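Prenylcyclase (Actinoplanes teichomyceticus, PDB 6IJ1) is probably a prenylcyclase, an enzyme expected to act on prenyl substrates, whose exact reaction is not established. Local coordinates at residues A[81-84]-A[85-88]. Numbering follows the deposited sequence.
Sequences WNYS and EVAP
Ser84 and Ala87 close a type I beta turn on the protein surface, in the loop that leads from helix 58-71 to helix 91-104, and the serine serves the turn with its side chain as well as its backbone. The defining bond runs from Ala87 N to Ser84 O at 3.0 Å; the donor approaches from above the carbonyl plane, about 40° out of it. A second bond, nearly straight at 163°, joins Val86 N to Ser84 OG over 3.2 Å. This is an ST turn superposed on the beta turn, the side-chain oxygen of its first residue accepting from the amide two positions on. Ser84 can reach that amide because its OG sits between its own backbone N and carbonyl carbon (chi1 75°), folded back over the turn. Ser84 OG also lies in the plane of the Tyr83 ring, at its edge, and Val86 CG2 crowds close to Ser84 OG at 3.2 Å.

Tyr83 extends the contact with apolar surface: its CB rests on Ala87 CB at 4.1 Å, and its CD1 meets Val86 CG2 obliquely at 4.3 Å. The phenol end is anchored farther off, to Gly38 O and Leu36 N, so its hydroxyl fastens the residue just before the turn to the loop ahead of helix 42-52. Just outside the turn, Asn82 lays its CB beside Pro88 O while its side-chain ND2 hydrogen-bonds to the carboxylate of Glu89. One water bridges the two limbs here, accepting from Tyr83 N at 2.9 Å and donating to Pro88 O at 2.7 Å. Backbone, hydroxyl and water thus each satisfy polar groups of a segment lacking regular secondary structure, and the two bonds to Ser84 hold successive amides, those of Val86 and Ala87, to a single residue.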
loop_
_atom_site.group_PDB
_atom_site.type_symbol
_atom_site.label_atom_id
_atom_site.label_comp_id
_atom_site.label_asym_id
_atom_site.label_seq_id
_atom_site.Cartn_x
_atom_site.Cartn_y
_atom_site.Cartn_z
ATOM N N TRP A 81 -5.536 7.679 11.780
ATOM C CA TRP A 81 -4.425 6.870 12.292
ATOM C C TRP A 81 -3.150 7.314 11.603
ATOM O O TRP A 81 -3.195 8.147 10.704
ATOM C CB TRP A 81 -4.673 5.414 12.015
ATOM C CG TRP A 81 -5.737 4.774 12.891
ATOM C CD1 TRP A 81 -5.522 3.961 13.984
ATOM C CD2 TRP A 81 -7.161 4.783 12.650
ATOM N NE1 TRP A 81 -6.768 3.520 14.469
ATOM C CE2 TRP A 81 -7.749 4.005 13.665
ATOM C CE3 TRP A 81 -7.974 5.383 11.678
ATOM C CZ2 TRP A 81 -9.149 3.773 13.723
ATOM C CZ3 TRP A 81 -9.391 5.166 11.746
ATOM C CH2 TRP A 81 -9.920 4.376 12.763
ATOM N N ASN A 82 -1.994 6.761 12.058
ATOM C CA ASN A 82 -0.692 7.306 11.640
ATOM C C ASN A 82 0.325 6.204 11.365
ATOM O O ASN A 82 0.079 5.027 11.553
ATOM C CB ASN A 82 -0.167 8.317 12.689
ATOM C CG ASN A 82 -0.123 7.734 14.065
ATOM O OD1 ASN A 82 0.171 6.562 14.295
ATOM N ND2 ASN A 82 -0.426 8.590 15.026
ATOM N N TYR A 83 1.505 6.633 10.874
ATOM C CA TYR A 83 2.628 5.703 10.774
ATOM C C TYR A 83 2.955 5.162 12.149
ATOM O O TYR A 83 3.105 3.957 12.342
ATOM C CB TYR A 83 3.849 6.483 10.169
ATOM C CG TYR A 83 5.243 5.788 10.196
ATOM C CD1 TYR A 83 6.021 5.748 11.372
ATOM C CD2 TYR A 83 5.748 5.179 9.079
ATOM C CE1 TYR A 83 7.260 5.113 11.399
ATOM C CE2 TYR A 83 6.998 4.551 9.092
ATOM C CZ TYR A 83 7.745 4.524 10.251
ATOM O OH TYR A 83 8.966 3.887 10.244
ATOM N N SER A 84 3.142 6.091 13.099
ATOM C CA SER A 84 3.310 5.803 14.517
ATOM C C SER A 84 3.099 7.145 15.201
ATOM O O SER A 84 2.905 8.158 14.533
ATOM C CB SER A 84 4.709 5.251 14.832
ATOM O OG SER A 84 5.627 6.341 14.780
ATOM N N GLU A 85 3.220 7.161 16.527
ATOM C CA GLU A 85 3.014 8.415 17.264
ATOM C C GLU A 85 4.009 9.521 16.888
ATOM O O GLU A 85 3.780 10.702 17.188
ATOM C CB GLU A 85 3.076 8.066 18.753
ATOM C CG GLU A 85 4.456 7.555 19.155
ATOM C CD GLU A 85 4.576 7.231 20.637
ATOM O OE1 GLU A 85 3.539 7.202 21.340
ATOM O OE2 GLU A 85 5.721 7.016 21.096
ATOM N N VAL A 86 5.095 9.185 16.186
ATOM C CA VAL A 86 6.036 10.227 15.787
ATOM C C VAL A 86 5.524 11.088 14.653
ATOM O O VAL A 86 6.134 12.100 14.315
ATOM C CB VAL A 86 7.410 9.651 15.363
ATOM C CG1 VAL A 86 7.903 8.664 16.416
ATOM C CG2 VAL A 86 7.326 8.980 13.970
ATOM N N ALA A 87 4.408 10.708 14.011
ATOM C CA ALA A 87 3.932 11.361 12.811
ATOM C C ALA A 87 2.498 11.866 12.997
ATOM O O ALA A 87 1.753 11.307 13.802
ATOM C CB ALA A 87 3.958 10.346 11.635
ATOM N N PRO A 88 2.101 12.912 12.271
ATOM C CA PRO A 88 0.690 13.318 12.248
ATOM C C PRO A 88 -0.143 12.242 11.564
ATOM O O PRO A 88 0.376 11.427 10.784
ATOM C CB PRO A 88 0.689 14.616 11.429
ATOM C CG PRO A 88 1.899 14.553 10.608
ATOM C CD PRO A 88 2.909 13.658 11.295
HETATM O O HOH W 1 1.412 9.209 9.623
#